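Local coordinates for putative protein (Neisseria meningitidis, PDB 2O3G) that is of unknown function but forms the transporter-associated domain of a predicted membrane protein whose family may bind flavin adenine dinucleotide, at residues A[28-31]-A[32-36]; A[37-40]-A[41-45]; A[76-79]-A[80-83]. All blocks are in the same frame, centred on the assembly; numbering follows the deposited sequence.

In the fold
From the N terminus, strand 20-22 leads into helix 27-30, where interaction 1 turns the chain back on itself as residues 28-31 run into 32-36; its Leu34 and Leu36 reach Trp71 of strand 71-79. Interaction 2 follows directly in the long loop towards helix 48-56; the two contacts touch where Val28 packs against Gln39. After helix 48-56, on which Phe45 of interaction 2 packs, come strands 65-68 and 71-79, and interaction 3 closes the hairpin of the two central strands, 71-79 and 82-90, at one end of the sheet. All three contacts are local and lie in series, neither nested nor crossed. Interaction 3 lies across the chain's centre from the other two, about 22 and 24 Å between centres.

Interaction 1: residues A[28-31]-A[32-36]; sequences VELA and PQLNL
Leu30 O, at the C-terminal part of the short helix, accepts from Leu34 N over 3.1 Å, with an N-H...O angle of 144°. Gln33 N also points at this oxygen, but its position in the model is less certain. One residue on, Leu36 N bonds to Ala31 O at 3.0 Å, closing a wider, i-to-i+5 turn. Asn35, inside that turn, has positive phi and psi (33° and 44°), and this left-handed backbone brings Leu36 back against Ala31. The i-to-i+5 bond and left-handed Asn35 together show the chain leaving its helical path, here for the long connection to helix 48-56 in the transporter-associated domain. Pro32 N has no hydrogen to give, and the ring's CD instead lies against the carbonyl oxygens of Val28 and Glu29. Gln33, extended beyond CG, reaches back along the helix so that NE2 donates to Glu29 O at 3.2 Å; the oxygen lies in the amide plane, although the donor sits well above the carbonyl plane. On the apolar side, the CD2 methyls of Leu30 and Leu34 meet at 3.6 Å, and Leu36 CB rests on Ala31 CB at 3.5 Å. Leu36 CD1 reaches Leu30 CD1 at 3.9 Å, while Leu34 and Leu36 both continue onto Trp71 of strand 71-79.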
ATOM      1  N   VAL A  28       4.005  -7.251  -6.455  1.00 44.83           N
ATOM      2  CA  VAL A  28       4.678  -7.690  -7.642  1.00 45.78           C
ATOM      3  C   VAL A  28       3.952  -7.218  -8.844  1.00 46.21           C
ATOM      4  O   VAL A  28       4.467  -7.206  -9.946  1.00 46.82           O
ATOM      5  CB  VAL A  28       4.831  -9.223  -7.532  1.00 46.37           C
ATOM      6  CG1 VAL A  28       4.739  -9.938  -8.865  1.00 47.96           C
ATOM      7  CG2 VAL A  28       6.157  -9.456  -6.911  1.00 46.16           C
ATOM      8  N   GLU A  29       2.698  -6.863  -8.658  1.00 48.84           N
ATOM      9  CA  GLU A  29       1.867  -6.467  -9.804  1.00 50.31           C
ATOM     10  C   GLU A  29       1.830  -4.922  -9.985  1.00 48.35           C
ATOM     11  O   GLU A  29       1.975  -4.454 -11.088  1.00 47.71           O
ATOM     12  CB  GLU A  29       0.467  -7.072  -9.668  1.00 52.04           C
ATOM     13  CG  GLU A  29       0.339  -8.602 -10.186  1.00 60.70           C
ATOM     14  CD  GLU A  29       0.673  -8.856 -11.706  1.00 72.44           C
ATOM     15  OE1 GLU A  29       0.286  -7.988 -12.562  1.00 74.77           O
ATOM     16  OE2 GLU A  29       1.318  -9.932 -12.041  1.00 75.57           O
ATOM     17  N   LEU A  30       1.635  -4.181  -8.890  1.00 46.47           N
ATOM     18  CA  LEU A  30       1.718  -2.742  -8.821  1.00 45.96           C
ATOM     19  C   LEU A  30       3.121  -2.224  -9.195  1.00 46.27           C
ATOM     20  O   LEU A  30       3.251  -1.386 -10.089  1.00 47.23           O
ATOM     21  CB  LEU A  30       1.482  -2.320  -7.393  1.00 44.79           C
ATOM     22  CG  LEU A  30       0.780  -0.980  -7.136  1.00 45.51           C
ATOM     23  CD1 LEU A  30       1.394  -0.330  -5.954  1.00 40.61           C
ATOM     24  CD2 LEU A  30       0.747  -0.052  -8.394  1.00 43.06           C
ATOM     25  N   ALA A  31       4.155  -2.718  -8.515  1.00 45.67           N
ATOM     26  CA  ALA A  31       5.519  -2.145  -8.591  1.00 44.97           C
ATOM     27  C   ALA A  31       6.085  -1.985  -9.965  1.00 43.94           C
ATOM     28  O   ALA A  31       6.502  -0.936 -10.325  1.00 45.68           O
ATOM     29  CB  ALA A  31       6.474  -2.894  -7.735  1.00 45.28           C
ATOM     30  N   PRO A  32       6.020  -2.981 -10.787  1.00 43.62           N
ATOM     31  CA  PRO A  32       6.567  -2.753 -12.102  1.00 42.91           C
ATOM     32  C   PRO A  32       5.817  -1.683 -12.789  1.00 44.77           C
ATOM     33  O   PRO A  32       6.233  -1.142 -13.751  1.00 46.01           O
ATOM     34  CB  PRO A  32       6.215  -4.001 -12.845  1.00 41.08           C
ATOM     35  CG  PRO A  32       5.804  -4.987 -11.849  1.00 42.07           C
ATOM     36  CD  PRO A  32       5.429  -4.314 -10.612  1.00 44.08           C
ATOM     37  N   GLN A  33       4.638  -1.375 -12.364  1.00 48.14           N
ATOM     38  CA  GLN A  33       3.955  -0.319 -13.077  1.00 49.83           C
ATOM     39  C   GLN A  33       4.334   1.046 -12.480  1.00 48.35           C
ATOM     40  O   GLN A  33       4.259   2.008 -13.169  1.00 50.00           O
ATOM     41  CB  GLN A  33       2.431  -0.488 -12.912  1.00 49.63           C
ATOM     42  CG  GLN A  33       1.653  -1.468 -13.837  1.00 52.82           C
ATOM     43  CD  GLN A  33       0.151  -1.559 -13.354  1.00 55.72           C
ATOM     44  OE1 GLN A  33      -0.753  -0.852 -13.875  1.00 65.11           O
ATOM     45  NE2 GLN A  33      -0.084  -2.356 -12.301  1.00 56.69           N
ATOM     46  N   LEU A  34       4.563   1.187 -11.191  1.00 45.79           N
ATOM     47  CA  LEU A  34       4.963   2.482 -10.726  1.00 44.25           C
ATOM     48  C   LEU A  34       6.530   2.613 -10.654  1.00 45.55           C
ATOM     49  O   LEU A  34       7.093   3.386  -9.863  1.00 46.54           O
ATOM     50  CB  LEU A  34       4.345   2.665  -9.370  1.00 41.46           C
ATOM     51  CG  LEU A  34       2.975   3.327  -9.414  1.00 44.70           C
ATOM     52  CD1 LEU A  34       2.211   2.847 -10.673  1.00 37.81           C
ATOM     53  CD2 LEU A  34       2.238   3.224  -8.064  1.00 37.77           C
ATOM     54  N   ASN A  35       7.263   1.810 -11.406  1.00 45.57           N
ATOM     55  CA  ASN A  35       8.669   1.554 -11.034  1.00 45.14           C
ATOM     56  C   ASN A  35       9.007   1.535  -9.593  1.00 44.52           C
ATOM     57  O   ASN A  35       9.994   2.146  -9.220  1.00 46.78           O
ATOM     58  CB  ASN A  35       9.563   2.566 -11.713  1.00 43.99           C
ATOM     59  CG  ASN A  35       9.566   2.321 -13.170  1.00 45.91           C
ATOM     60  OD1 ASN A  35       9.248   1.193 -13.568  1.00 46.16           O
ATOM     61  ND2 ASN A  35       9.839   3.336 -14.001  1.00 49.44           N
ATOM     62  N   LEU A  36       8.216   0.910  -8.752  1.00 43.10           N
ATOM     63  CA  LEU A  36       8.666   0.779  -7.354  1.00 43.10           C
ATOM     64  C   LEU A  36       9.877  -0.114  -7.235  1.00 43.57           C
ATOM     65  O   LEU A  36      10.129  -0.978  -8.065  1.00 41.28           O
ATOM     66  CB  LEU A  36       7.595   0.191  -6.476  1.00 42.39           C
ATOM     67  CG  LEU A  36       6.426   1.127  -6.386  1.00 42.62           C
ATOM     68  CD1 LEU A  36       5.215   0.483  -5.754  1.00 43.57           C
ATOM     69  CD2 LEU A  36       6.940   2.236  -5.557  1.00 41.55           C
TER

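Interaction 2: residues A[37-40]-A[41-45]; sequences PQQE and EDADF
The backbone runs extended through Gln39 and Glu40, then bends across Glu41 and Asp42, whose torsions fit a type I beta turn from Glu40 to Ala43 without a hydrogen bond across it: Glu40 O and Ala43 N stay 3.5 Å apart. This turn forms the outer bend of the irregular loop between helices 27-30 and 48-56. Just before the turn, the Gln39 side chain, extended beyond CG, brings NE2 to 3.5 Å from Phe45 O. The same nitrogen lies 4.0 Å from Phe45 CE1 and approaches the ring obliquely, the amide and ring planes standing 41° apart. The Phe45 ring itself packs on Leu51 and Glu54 of helix 48-56. At the loop's other end, Pro37 O accepts a hydrogen bond from Tyr27 OH. Across the turn, chi1 of Glu40 (43°) puts CG beside Asp42 OD1, and the bend at chi2 then sets the direction of the carboxylate. The two carboxylates do not touch, with 4.8 Å between Glu40 OE1 and Asp42 OD1, their planes 76° apart. Within the extended part, Gln38 NE2 donates to Gln39 O over 2.6 Å, meeting a lone pair in the carbonyl plane.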
ATOM      1  N   PRO A  37      10.628   0.042  -6.158  1.00 44.43           N
ATOM      2  CA  PRO A  37      11.824  -0.733  -6.230  1.00 46.22           C
ATOM      3  C   PRO A  37      11.609  -2.313  -5.908  1.00 47.03           C
ATOM      4  O   PRO A  37      10.810  -2.717  -5.076  1.00 45.59           O
ATOM      5  CB  PRO A  37      12.665  -0.052  -5.175  1.00 46.08           C
ATOM      6  CG  PRO A  37      11.737   0.207  -4.102  1.00 45.95           C
ATOM      7  CD  PRO A  37      10.492   0.702  -4.857  1.00 44.39           C
ATOM      8  N   GLN A  38      12.288  -3.159  -6.643  1.00 48.57           N
ATOM      9  CA  GLN A  38      12.345  -4.572  -6.411  1.00 50.37           C
ATOM     10  C   GLN A  38      12.511  -4.961  -4.958  1.00 52.51           C
ATOM     11  O   GLN A  38      13.308  -4.391  -4.242  1.00 52.99           O
ATOM     12  CB  GLN A  38      13.542  -5.049  -7.186  1.00 49.93           C
ATOM     13  CG  GLN A  38      14.043  -6.440  -6.874  1.00 46.80           C
ATOM     14  CD  GLN A  38      13.183  -7.522  -7.500  1.00 40.89           C
ATOM     15  OE1 GLN A  38      12.771  -7.480  -8.706  1.00 37.19           O
ATOM     16  NE2 GLN A  38      12.822  -8.467  -6.662  1.00 41.03           N
ATOM     17  N   GLN A  39      11.754  -5.942  -4.509  1.00 55.89           N
ATOM     18  CA  GLN A  39      12.015  -6.460  -3.161  1.00 60.62           C
ATOM     19  C   GLN A  39      13.060  -7.613  -3.092  1.00 63.82           C
ATOM     20  O   GLN A  39      13.378  -8.297  -4.102  1.00 63.35           O
ATOM     21  CB  GLN A  39      10.717  -6.803  -2.407  1.00 60.33           C
ATOM     22  CG  GLN A  39       9.583  -7.135  -3.323  1.00 60.36           C
ATOM     23  CD  GLN A  39       8.418  -7.839  -2.631  1.00 61.70           C
ATOM     24  OE1 GLN A  39       7.918  -8.841  -3.164  1.00 63.47           O
ATOM     25  NE2 GLN A  39       7.972  -7.322  -1.458  1.00 55.92           N
ATOM     26  N   GLU A  40      13.644  -7.762  -1.900  1.00 68.14           N
ATOM     27  CA  GLU A  40      14.519  -8.902  -1.582  1.00 72.74           C
ATOM     28  C   GLU A  40      13.704 -10.188  -1.408  1.00 74.79           C
ATOM     29  O   GLU A  40      12.460 -10.144  -1.285  1.00 75.30           O
ATOM     30  CB  GLU A  40      15.373  -8.625  -0.311  1.00 73.90           C
ATOM     31  CG  GLU A  40      14.636  -7.957   0.859  1.00 76.80           C
ATOM     32  CD  GLU A  40      14.156  -6.577   0.483  1.00 84.24           C
ATOM     33  OE1 GLU A  40      12.944  -6.409   0.139  1.00 84.77           O
ATOM     34  OE2 GLU A  40      15.028  -5.662   0.476  1.00 87.07           O
ATOM     35  N   GLU A  41      14.397 -11.327  -1.366  1.00 77.20           N
ATOM     36  CA  GLU A  41      13.773 -12.592  -0.955  1.00 79.39           C
ATOM     37  C   GLU A  41      13.103 -12.600   0.480  1.00 78.30           C
ATOM     38  O   GLU A  41      12.007 -13.137   0.640  1.00 77.37           O
ATOM     39  CB  GLU A  41      14.786 -13.737  -1.117  1.00 79.63           C
ATOM     40  CG  GLU A  41      15.559 -13.787  -2.462  1.00 82.77           C
ATOM     41  CD  GLU A  41      16.806 -14.747  -2.376  1.00 83.93           C
ATOM     42  OE1 GLU A  41      17.920 -14.301  -1.942  1.00 87.99           O
ATOM     43  OE2 GLU A  41      16.653 -15.957  -2.723  1.00 89.16           O
ATOM     44  N   ASP A  42      13.740 -12.004   1.505  1.00 78.78           N
ATOM     45  CA  ASP A  42      13.169 -12.035   2.907  1.00 79.52           C
ATOM     46  C   ASP A  42      11.914 -11.085   3.088  1.00 77.42           C
ATOM     47  O   ASP A  42      11.585 -10.618   4.197  1.00 77.16           O
ATOM     48  CB  ASP A  42      14.272 -11.856   4.016  1.00 80.23           C
ATOM     49  CG  ASP A  42      14.518 -10.341   4.409  1.00 85.13           C
ATOM     50  OD1 ASP A  42      14.668  -9.453   3.493  1.00 84.41           O
ATOM     51  OD2 ASP A  42      14.548 -10.050   5.652  1.00 89.51           O
ATOM     52  N   ALA A  43      11.258 -10.833   1.952  1.00 75.47           N
ATOM     53  CA  ALA A  43      10.050 -10.003   1.749  1.00 72.87           C
ATOM     54  C   ALA A  43       9.135  -9.836   2.956  1.00 70.98           C
ATOM     55  O   ALA A  43       8.503 -10.797   3.392  1.00 72.09           O
ATOM     56  CB  ALA A  43       9.249 -10.653   0.592  1.00 72.73           C
ATOM     57  N   ASP A  44       8.974  -8.657   3.501  1.00 67.77           N
ATOM     58  CA  ASP A  44       7.920  -8.593   4.515  1.00 65.50           C
ATOM     59  C   ASP A  44       6.430  -8.383   4.177  1.00 63.02           C
ATOM     60  O   ASP A  44       5.628  -8.210   5.126  1.00 62.80           O
ATOM     61  CB  ASP A  44       8.250  -7.515   5.453  1.00 67.33           C
ATOM     62  CG  ASP A  44       9.551  -7.728   6.057  1.00 73.21           C
ATOM     63  OD1 ASP A  44       9.643  -8.790   6.740  1.00 79.49           O
ATOM     64  OD2 ASP A  44      10.448  -6.868   5.827  1.00 77.95           O
ATOM     65  N   PHE A  45       6.040  -8.346   2.898  1.00 58.47           N
ATOM     66  CA  PHE A  45       4.647  -8.116   2.543  1.00 55.31           C
ATOM     67  C   PHE A  45       4.439  -8.549   1.111  1.00 53.79           C
ATOM     68  O   PHE A  45       5.382  -8.751   0.420  1.00 53.32           O
ATOM     69  CB  PHE A  45       4.216  -6.667   2.821  1.00 55.53           C
ATOM     70  CG  PHE A  45       5.082  -5.590   2.142  1.00 55.98           C
ATOM     71  CD1 PHE A  45       4.943  -5.321   0.763  1.00 51.15           C
ATOM     72  CD2 PHE A  45       6.012  -4.852   2.885  1.00 51.80           C
ATOM     73  CE1 PHE A  45       5.705  -4.375   0.144  1.00 52.20           C
ATOM     74  CE2 PHE A  45       6.791  -3.901   2.255  1.00 56.92           C
ATOM     75  CZ  PHE A  45       6.653  -3.669   0.859  1.00 53.72           C
TER

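Interaction 3: residues A[76-79]-A[80-83]. With EDO (1,2-ethanediol), chain B.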
ATOM      1  N   VAL A  76      -8.366   4.112   2.296  1.00 55.17           N
ATOM      2  CA  VAL A  76      -9.530   4.928   2.112  1.00 58.68           C
ATOM      3  C   VAL A  76     -10.806   4.193   2.492  1.00 62.21           C
ATOM      4  O   VAL A  76     -11.686   4.768   3.170  1.00 63.45           O
ATOM      5  CB  VAL A  76      -9.653   5.615   0.692  1.00 56.99           C
ATOM      6  CG1 VAL A  76      -8.580   6.630   0.552  1.00 55.27           C
ATOM      7  CG2 VAL A  76      -9.694   4.620  -0.450  1.00 55.15           C
ATOM      8  N   GLU A  77     -10.889   2.935   2.065  1.00 65.19           N
ATOM      9  CA  GLU A  77     -11.913   2.040   2.541  1.00 67.56           C
ATOM     10  C   GLU A  77     -11.344   0.766   3.260  1.00 68.34           C
ATOM     11  O   GLU A  77     -10.505   0.029   2.726  1.00 68.56           O
ATOM     12  CB  GLU A  77     -12.755   1.697   1.342  1.00 68.31           C
ATOM     13  CG  GLU A  77     -14.125   1.277   1.610  1.00 72.61           C
ATOM     14  CD  GLU A  77     -14.602   0.504   0.426  1.00 80.08           C
ATOM     15  OE1 GLU A  77     -14.085   0.794  -0.690  1.00 82.72           O
ATOM     16  OE2 GLU A  77     -15.457  -0.404   0.593  1.00 83.85           O
ATOM     17  N   LYS A  78     -11.799   0.545   4.495  1.00 69.63           N
ATOM     18  CA  LYS A  78     -11.725  -0.760   5.158  1.00 69.36           C
ATOM     19  C   LYS A  78     -13.063  -1.458   4.980  1.00 70.14           C
ATOM     20  O   LYS A  78     -14.132  -0.864   5.274  1.00 71.30           O
ATOM     21  CB  LYS A  78     -11.499  -0.573   6.636  1.00 68.70           C
ATOM     22  CG  LYS A  78     -10.277   0.186   6.970  1.00 68.02           C
ATOM     23  CD  LYS A  78      -9.289  -0.722   7.603  1.00 67.95           C
ATOM     24  CE  LYS A  78      -9.837  -1.229   8.902  1.00 64.82           C
ATOM     25  NZ  LYS A  78      -8.746  -1.174   9.861  1.00 65.92           N
ATOM     26  N   GLU A  79     -13.015  -2.695   4.478  1.00 70.66           N
ATOM     27  CA  GLU A  79     -14.111  -3.673   4.634  1.00 70.64           C
ATOM     28  C   GLU A  79     -13.805  -4.587   5.819  1.00 69.87           C
ATOM     29  O   GLU A  79     -13.062  -5.585   5.714  1.00 69.40           O
ATOM     30  CB  GLU A  79     -14.312  -4.521   3.388  1.00 71.16           C
ATOM     31  CG  GLU A  79     -15.440  -5.537   3.560  1.00 75.84           C
ATOM     32  CD  GLU A  79     -16.854  -4.933   3.331  1.00 82.94           C
ATOM     33  OE1 GLU A  79     -17.798  -5.773   3.162  1.00 83.61           O
ATOM     34  OE2 GLU A  79     -17.006  -3.649   3.296  1.00 82.53           O
ATOM     35  N   GLY A  80     -14.376  -4.226   6.953  1.00 68.49           N
ATOM     36  CA  GLY A  80     -14.172  -5.021   8.112  1.00 67.85           C
ATOM     37  C   GLY A  80     -12.767  -4.798   8.579  1.00 67.35           C
ATOM     38  O   GLY A  80     -12.370  -3.702   9.029  1.00 69.13           O
ATOM     39  N   GLN A  81     -11.977  -5.839   8.524  1.00 66.06           N
ATOM     40  CA  GLN A  81     -10.652  -5.656   9.072  1.00 63.97           C
ATOM     41  C   GLN A  81      -9.678  -5.716   7.903  1.00 62.74           C
ATOM     42  O   GLN A  81      -8.506  -5.617   8.107  1.00 62.59           O
ATOM     43  CB  GLN A  81     -10.382  -6.677  10.186  1.00 63.26           C
ATOM     44  CG  GLN A  81      -9.306  -6.275  11.148  1.00 61.61           C
ATOM     45  CD  GLN A  81      -9.742  -5.356  12.232  1.00 63.44           C
ATOM     46  OE1 GLN A  81      -8.964  -4.489  12.681  1.00 63.15           O
ATOM     47  NE2 GLN A  81     -10.988  -5.527  12.695  1.00 63.29           N
ATOM     48  N   ARG A  82     -10.201  -5.850   6.691  1.00 61.07           N
ATOM     49  CA  ARG A  82      -9.421  -5.908   5.497  1.00 61.26           C
ATOM     50  C   ARG A  82      -9.290  -4.473   5.016  1.00 60.24           C
ATOM     51  O   ARG A  82     -10.244  -3.690   5.136  1.00 60.75           O
ATOM     52  CB  ARG A  82     -10.151  -6.724   4.421  1.00 60.25           C
ATOM     53  CG  ARG A  82      -9.335  -6.958   3.147  1.00 62.64           C
ATOM     54  CD  ARG A  82     -10.013  -7.878   2.119  1.00 65.49           C
ATOM     55  NE  ARG A  82     -11.417  -7.487   1.886  1.00 79.77           N
ATOM     56  CZ  ARG A  82     -12.509  -8.098   2.399  1.00 85.36           C
ATOM     57  NH1 ARG A  82     -13.732  -7.644   2.094  1.00 87.03           N
ATOM     58  NH2 ARG A  82     -12.409  -9.176   3.200  1.00 87.30           N
ATOM     59  N   ILE A  83      -8.113  -4.138   4.464  1.00 58.35           N
ATOM     60  CA  ILE A  83      -7.885  -2.861   3.794  1.00 54.90           C
ATOM     61  C   ILE A  83      -8.410  -3.077   2.419  1.00 54.25           C
ATOM     62  O   ILE A  83      -7.871  -3.833   1.619  1.00 53.39           O
ATOM     63  CB  ILE A  83      -6.412  -2.543   3.715  1.00 54.55           C
ATOM     64  CG1 ILE A  83      -5.852  -2.262   5.101  1.00 54.47           C
ATOM     65  CG2 ILE A  83      -6.199  -1.286   2.999  1.00 55.15           C
ATOM     66  CD1 ILE A  83      -4.361  -2.602   5.204  1.00 56.22           C
TER
HETATM   67  C1  EDO B 101     -11.375 -10.127   8.250  1.00 56.77           C
HETATM   68  O1  EDO B 101     -11.750  -8.844   8.770  1.00 57.82           O
HETATM   69  C2  EDO B 101     -10.504  -9.829   6.987  1.00 54.78           C
HETATM   70  O2  EDO B 101     -11.084 -10.317   5.726  1.00 49.22           O
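Arg82 starts its path beside Glu79, its partner in a hydrogen-bonded antiparallel pair: Arg82 CB lies 3.4 Å from Glu79 O. The chain runs out with CG opposite the backbone N (chi1 -174°) and CD continuing the extended line, before a bend at chi3 turns the guanidinium group alongside the Glu79 side chain, which points the same way. NE is taken by a salt bridge to Glu84 on the same strand. CZ lies about 4.1 Å from both CB and CG of Glu79, and the carbonyl oxygen of Glu79 sits over the centre of one guanidinium face. NH1 rests against the aliphatic part of Glu79, while NH2 approaches O2 of a 1,2-ethanediol, probably from the crystallisation liquor, at 3.1 Å near the guanidinium plane. Gln81 N makes a weak hydrogen bond to O1 of the same diol.

The backbone that carries these side chains is a beta hairpin with a two-residue loop, closed by a type II' turn from Glu79 to Arg82. Arg82 N donates to Glu79 O at 3.0 Å, whereas the return bond from Glu79 N to Arg82 O is weak. Gly80 takes the second turn position with positive phi, 73°. Val76 and Glu77 both face Arg85 in a classic beta bulge. Lys78 and Ile83 form the neighbouring non-hydrogen-bonded pair, their side chains on the face opposite Glu79 and Arg82; Lys78 NZ bonds to Pro60 O.

Glu79 OE1 stays 4.6 Å from Arg82 NH1, so their attraction is probably modest, and the stronger charge pairing of Arg82 is with Glu84.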